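Local coordinates for cytidylyltransferase (Leptospira borgpetersenii serovar Hardjo-bovis, PDB 6OEW), which probably acts as a nucleotidyltransferase of the cytidylyltransferase family, with a GT-A-like fold and a magnesium-binding site, at residues I131-F142 / K184-S195. Numbering follows the deposited sequence.
With EDO (1,2-ethanediol), chain E.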
loop_
_atom_site.group_PDB
_atom_site.type_symbol
_atom_site.label_atom_id
_atom_site.label_comp_id
_atom_site.label_asym_id
_atom_site.label_seq_id
_atom_site.Cartn_x
_atom_site.Cartn_y
_atom_site.Cartn_z
ATOM N N ILE A 131 -19.789 5.566 -4.520
ATOM C CA ILE A 131 -18.687 4.624 -4.329
ATOM C C ILE A 131 -18.345 4.589 -2.852
ATOM O O ILE A 131 -18.197 5.638 -2.217
ATOM C CB ILE A 131 -17.424 4.996 -5.133
ATOM C CG1 ILE A 131 -17.724 5.126 -6.627
ATOM C CG2 ILE A 131 -16.302 3.962 -4.875
ATOM C CD1 ILE A 131 -16.513 5.450 -7.482
ATOM N N GLU A 132 -18.224 3.392 -2.301
ATOM C CA GLU A 132 -17.702 3.274 -0.953
ATOM C C GLU A 132 -16.414 2.469 -0.910
ATOM O O GLU A 132 -15.722 2.499 0.116
ATOM C CB GLU A 132 -18.744 2.649 -0.020
ATOM C CG GLU A 132 -19.242 1.298 -0.449
ATOM C CD GLU A 132 -20.435 0.840 0.385
ATOM O OE1 GLU A 132 -20.669 1.416 1.474
ATOM O OE2 GLU A 132 -21.137 -0.097 -0.047
ATOM N N PHE A 133 -16.059 1.800 -2.006
ATOM C CA PHE A 133 -14.853 0.976 -2.061
ATOM C C PHE A 133 -14.289 1.016 -3.475
ATOM O O PHE A 133 -14.963 0.610 -4.430
ATOM C CB PHE A 133 -15.200 -0.450 -1.655
ATOM C CG PHE A 133 -14.005 -1.331 -1.417
ATOM C CD1 PHE A 133 -13.602 -1.610 -0.129
ATOM C CD2 PHE A 133 -13.322 -1.906 -2.476
ATOM C CE1 PHE A 133 -12.506 -2.449 0.116
ATOM C CE2 PHE A 133 -12.229 -2.748 -2.251
ATOM C CZ PHE A 133 -11.813 -3.008 -0.966
ATOM N N LEU A 134 -13.056 1.495 -3.609
ATOM C CA LEU A 134 -12.356 1.547 -4.890
ATOM C C LEU A 134 -11.040 0.788 -4.732
ATOM O O LEU A 134 -10.281 1.059 -3.795
ATOM C CB LEU A 134 -12.099 2.994 -5.327
ATOM C CG LEU A 134 -11.345 3.209 -6.652
ATOM C CD1 LEU A 134 -12.119 2.629 -7.832
ATOM C CD2 LEU A 134 -10.952 4.652 -6.913
ATOM N N THR A 135 -10.771 -0.156 -5.640
ATOM C CA THR A 135 -9.516 -0.915 -5.609
ATOM C C THR A 135 -8.927 -0.989 -7.008
ATOM O O THR A 135 -9.643 -0.909 -8.008
ATOM C CB THR A 135 -9.724 -2.353 -5.037
ATOM O OG1 THR A 135 -8.490 -3.094 -5.073
ATOM C CG2 THR A 135 -10.769 -3.124 -5.825
ATOM N N ASN A 136 -7.600 -1.121 -7.079
ATOM C CA ASN A 136 -6.918 -1.473 -8.317
ATOM C C ASN A 136 -6.286 -2.859 -8.232
ATOM O O ASN A 136 -5.470 -3.216 -9.087
ATOM C CB ASN A 136 -5.844 -0.422 -8.661
ATOM C CG ASN A 136 -4.608 -0.533 -7.735
ATOM O OD1 ASN A 136 -4.601 -1.311 -6.743
ATOM N ND2 ASN A 136 -3.571 0.232 -8.049
ATOM N N CYS A 137 -6.635 -3.648 -7.209
ATOM C CA CYS A 137 -5.952 -4.924 -7.043
ATOM C C CYS A 137 -6.918 -6.063 -6.740
ATOM O O CYS A 137 -6.513 -7.059 -6.126
ATOM C CB CYS A 137 -4.865 -4.807 -5.955
ATOM S SG CYS A 137 -5.458 -4.295 -4.318
ATOM N N PHE A 138 -8.183 -5.947 -7.157
ATOM C CA PHE A 138 -9.043 -7.123 -7.241
ATOM C C PHE A 138 -8.721 -7.793 -8.570
ATOM O O PHE A 138 -7.842 -8.659 -8.634
ATOM C CB PHE A 138 -10.515 -6.736 -7.123
ATOM C CG PHE A 138 -11.458 -7.911 -7.069
ATOM C CD1 PHE A 138 -11.349 -8.864 -6.076
ATOM C CD2 PHE A 138 -12.489 -8.026 -7.991
ATOM C CE1 PHE A 138 -12.227 -9.934 -6.028
ATOM C CE2 PHE A 138 -13.371 -9.095 -7.938
ATOM C CZ PHE A 138 -13.242 -10.039 -6.958
ATOM N N GLN A 139 -9.392 -7.375 -9.642
ATOM C CA GLN A 139 -8.797 -7.540 -10.962
ATOM C C GLN A 139 -7.430 -6.866 -10.945
ATOM O O GLN A 139 -7.292 -5.742 -10.447
ATOM C CB GLN A 139 -9.679 -6.899 -12.045
ATOM C CG GLN A 139 -10.924 -7.667 -12.434
ATOM C CD GLN A 139 -11.622 -7.013 -13.616
ATOM O OE1 GLN A 139 -11.389 -7.377 -14.772
ATOM N NE2 GLN A 139 -12.474 -6.023 -13.324
ATOM N N ARG A 140 -6.411 -7.546 -11.467
ATOM C CA ARG A 140 -5.053 -7.009 -11.461
ATOM C C ARG A 140 -4.575 -6.702 -12.873
ATOM O O ARG A 140 -4.404 -7.620 -13.684
ATOM C CB ARG A 140 -4.091 -7.984 -10.778
ATOM C CG ARG A 140 -4.338 -8.072 -9.282
ATOM C CD ARG A 140 -3.398 -9.083 -8.584
ATOM N NE ARG A 140 -3.522 -8.935 -7.134
ATOM C CZ ARG A 140 -2.860 -8.020 -6.429
ATOM N NH1 ARG A 140 -2.004 -7.198 -7.038
ATOM N NH2 ARG A 140 -3.038 -7.926 -5.114
ATOM N N THR A 141 -4.325 -5.417 -13.153
ATOM C CA THR A 141 -3.643 -5.018 -14.376
ATOM C C THR A 141 -2.420 -4.148 -14.129
ATOM O O THR A 141 -1.698 -3.864 -15.091
ATOM C CB THR A 141 -4.602 -4.281 -15.347
ATOM O OG1 THR A 141 -5.280 -3.217 -14.663
ATOM C CG2 THR A 141 -5.618 -5.242 -15.949
ATOM N N PHE A 142 -2.166 -3.710 -12.898
ATOM C CA PHE A 142 -0.874 -3.142 -12.530
ATOM C C PHE A 142 0.055 -4.258 -12.055
ATOM O O PHE A 142 -0.385 -5.350 -11.689
ATOM C CB PHE A 142 -1.003 -2.087 -11.421
ATOM C CG PHE A 142 -1.844 -0.906 -11.806
ATOM C CD1 PHE A 142 -1.265 0.219 -12.384
ATOM C CD2 PHE A 142 -3.209 -0.924 -11.589
ATOM C CE1 PHE A 142 -2.036 1.311 -12.760
ATOM C CE2 PHE A 142 -4.003 0.188 -11.982
ATOM C CZ PHE A 142 -3.402 1.293 -12.545
ATOM N N LYS A 184 -21.020 -0.621 -2.801
ATOM C CA LYS A 184 -20.809 0.305 -3.916
ATOM C C LYS A 184 -19.335 0.177 -4.308
ATOM O O LYS A 184 -18.477 1.007 -3.990
ATOM C CB LYS A 184 -21.246 1.715 -3.526
ATOM C CG LYS A 184 -22.718 1.744 -3.093
ATOM C CD LYS A 184 -23.224 3.133 -2.775
ATOM C CE LYS A 184 -24.731 3.128 -2.529
ATOM N NZ LYS A 184 -25.222 4.507 -2.319
ATOM N N PHE A 185 -19.064 -0.898 -5.054
ATOM C CA PHE A 185 -17.739 -1.429 -5.351
ATOM C C PHE A 185 -17.322 -1.030 -6.760
ATOM O O PHE A 185 -18.117 -1.153 -7.696
ATOM C CB PHE A 185 -17.783 -2.960 -5.231
ATOM C CG PHE A 185 -16.476 -3.657 -5.552
ATOM C CD1 PHE A 185 -15.496 -3.808 -4.578
ATOM C CD2 PHE A 185 -16.259 -4.210 -6.809
ATOM C CE1 PHE A 185 -14.302 -4.467 -4.863
ATOM C CE2 PHE A 185 -15.070 -4.874 -7.110
ATOM C CZ PHE A 185 -14.087 -5.005 -6.132
ATOM N N PHE A 186 -16.080 -0.561 -6.913
ATOM C CA PHE A 186 -15.571 -0.155 -8.217
ATOM C C PHE A 186 -14.091 -0.451 -8.322
ATOM O O PHE A 186 -13.379 -0.490 -7.317
ATOM C CB PHE A 186 -15.836 1.322 -8.477
ATOM C CG PHE A 186 -17.264 1.591 -8.668
ATOM C CD1 PHE A 186 -17.855 1.331 -9.888
ATOM C CD2 PHE A 186 -18.056 1.974 -7.598
ATOM C CE1 PHE A 186 -19.203 1.524 -10.057
ATOM C CE2 PHE A 186 -19.408 2.180 -7.762
ATOM C CZ PHE A 186 -19.982 1.948 -8.987
ATOM N N GLU A 187 -13.633 -0.616 -9.562
ATOM C CA GLU A 187 -12.255 -1.007 -9.818
ATOM C C GLU A 187 -11.569 -0.031 -10.765
ATOM O O GLU A 187 -12.196 0.562 -11.644
ATOM C CB GLU A 187 -12.191 -2.410 -10.398
ATOM C CG GLU A 187 -12.803 -3.462 -9.480
ATOM C CD GLU A 187 -12.622 -4.849 -10.042
ATOM O OE1 GLU A 187 -13.582 -5.400 -10.624
ATOM O OE2 GLU A 187 -11.494 -5.359 -9.934
ATOM N N TYR A 188 -10.263 0.077 -10.607
ATOM C CA TYR A 188 -9.469 1.040 -11.348
ATOM C C TYR A 188 -8.431 0.310 -12.194
ATOM O O TYR A 188 -7.512 -0.318 -11.632
ATOM C CB TYR A 188 -8.822 2.020 -10.378
ATOM C CG TYR A 188 -8.175 3.198 -11.052
ATOM C CD1 TYR A 188 -8.936 4.289 -11.473
ATOM C CD2 TYR A 188 -6.816 3.200 -11.308
ATOM C CE1 TYR A 188 -8.336 5.371 -12.109
ATOM C CE2 TYR A 188 -6.208 4.263 -11.940
ATOM C CZ TYR A 188 -6.970 5.345 -12.330
ATOM O OH TYR A 188 -6.337 6.376 -12.946
ATOM N N PRO A 189 -8.531 0.351 -13.524
ATOM C CA PRO A 189 -7.589 -0.378 -14.378
ATOM C C PRO A 189 -6.306 0.386 -14.689
ATOM O O PRO A 189 -6.241 1.616 -14.664
ATOM C CB PRO A 189 -8.390 -0.585 -15.669
ATOM C CG PRO A 189 -9.207 0.703 -15.767
ATOM C CD PRO A 189 -9.565 1.053 -14.313
ATOM N N ASN A 190 -5.277 -0.392 -15.013
ATOM C CA ASN A 190 -4.108 0.088 -15.736
ATOM C C ASN A 190 -4.442 0.204 -17.227
ATOM O O ASN A 190 -5.402 -0.386 -17.722
ATOM C CB ASN A 190 -2.939 -0.876 -15.501
ATOM C CG ASN A 190 -1.590 -0.330 -15.963
ATOM O OD1 ASN A 190 -1.417 0.869 -16.230
ATOM N ND2 ASN A 190 -0.608 -1.233 -16.045
ATOM N N GLU A 191 -3.629 0.962 -17.957
ATOM C CA GLU A 191 -3.911 1.129 -19.381
ATOM C C GLU A 191 -3.582 -0.129 -20.179
ATOM O O GLU A 191 -4.121 -0.330 -21.273
ATOM C CB GLU A 191 -3.127 2.311 -19.929
ATOM C CG GLU A 191 -1.670 2.240 -19.520
ATOM C CD GLU A 191 -0.889 3.428 -20.009
ATOM O OE1 GLU A 191 -1.373 4.098 -20.947
ATOM O OE2 GLU A 191 0.198 3.694 -19.446
ATOM N N ARG A 192 -2.684 -0.963 -19.672
ATOM C CA ARG A 192 -2.344 -2.236 -20.285
ATOM C C ARG A 192 -2.210 -3.245 -19.155
ATOM O O ARG A 192 -2.314 -2.894 -17.974
ATOM C CB ARG A 192 -1.052 -2.149 -21.108
ATOM C CG ARG A 192 0.177 -1.807 -20.279
ATOM C CD ARG A 192 1.388 -1.527 -21.160
ATOM N NE ARG A 192 2.487 -0.931 -20.399
ATOM C CZ ARG A 192 3.606 -0.450 -20.942
ATOM N NH1 ARG A 192 3.788 -0.496 -22.260
ATOM N NH2 ARG A 192 4.545 0.086 -20.169
ATOM N N ASP A 193 -1.992 -4.507 -19.503
ATOM C CA ASP A 193 -1.931 -5.546 -18.467
ATOM C C ASP A 193 -0.468 -5.782 -18.082
ATOM O O ASP A 193 0.280 -6.437 -18.806
ATOM C CB ASP A 193 -2.617 -6.824 -18.947
ATOM C CG ASP A 193 -2.715 -7.887 -17.851
ATOM O OD1 ASP A 193 -2.178 -7.657 -16.749
ATOM O OD2 ASP A 193 -3.333 -8.947 -18.085
ATOM N N ASP A 194 -0.064 -5.232 -16.933
ATOM C CA ASP A 194 1.278 -5.384 -16.383
ATOM C C ASP A 194 1.334 -6.371 -15.230
ATOM O O ASP A 194 2.337 -6.396 -14.503
ATOM C CB ASP A 194 1.824 -4.055 -15.866
ATOM C CG ASP A 194 2.042 -3.024 -16.958
ATOM O OD1 ASP A 194 2.179 -3.379 -18.147
ATOM O OD2 ASP A 194 2.111 -1.841 -16.594
ATOM N N SER A 195 0.283 -7.159 -15.022
ATOM C CA SER A 195 0.233 -8.013 -13.840
ATOM C C SER A 195 1.346 -9.056 -13.818
ATOM O O SER A 195 1.627 -9.622 -12.749
ATOM C CB SER A 195 -1.111 -8.718 -13.773
ATOM O OG SER A 195 -1.335 -9.419 -14.986
HETATM C C1 EDO E . -5.871 -3.341 -19.656
HETATM O O1 EDO E . -5.554 -4.129 -20.808
HETATM C C2 EDO E . -7.280 -3.673 -19.175
HETATM O O2 EDO E . -7.910 -2.456 -18.766
HETATM O O HOH W 1 -6.304 -2.881 -11.576
HETATM O O HOH W 2 -9.094 -4.068 -9.217
#
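Asn190 CB sits over the centre of one face of the Phe142 ring, 3.5 Å from its centroid and 6° off the normal, a CH-pi contact. The edge of that ring meets Tyr188 O near its plane, and Phe142 CZ in turn reaches the edge of the Tyr188 ring. Phe185 turns its edge to the face of Phe138 in a T-shaped pair with planes at 88°. Against Phe133 it lies side by side, nearly parallel but slid so far that the rings barely overlap; Val176 of helix 174-178 touches both. Thr135 CG2 fills in at the edge of the Phe133 ring, 3.8 Å from Phe185 CZ. Phe133, Thr135 and Phe185 point to one face of the sheet; on the other, Leu134 CD1 packs 4.0 Å from Phe186 CB, and Leu134 also touches Phe124 of helix 114-126. Strands 133-135 and 185-187 run parallel, the latter closing one border of the mixed seven-stranded sheet of this GT-A-type domain. Backbone hydrogen bonds Phe133 N to Lys184 O, Phe186 N to Phe133 O, Thr135 N to Phe186 O and Tyr188 N to Thr135 O form the ladder. Beyond it, the Glu187 carboxylate grips the turn at Gln139: OE2 takes Gln139 N at 2.9 Å nearly along its C-O axis, while OE1 receives Gln139 NE2 from above the carboxylate plane. Further on, Thr141 O accepts Asp194 N and Asn190 ND2 from opposite faces of its plane. With its OG1 set between backbone N and carbonyl carbon (chi1 51°), Thr141 also takes a nearly straight 2.8 Å bond at OG1 from Asn190 N.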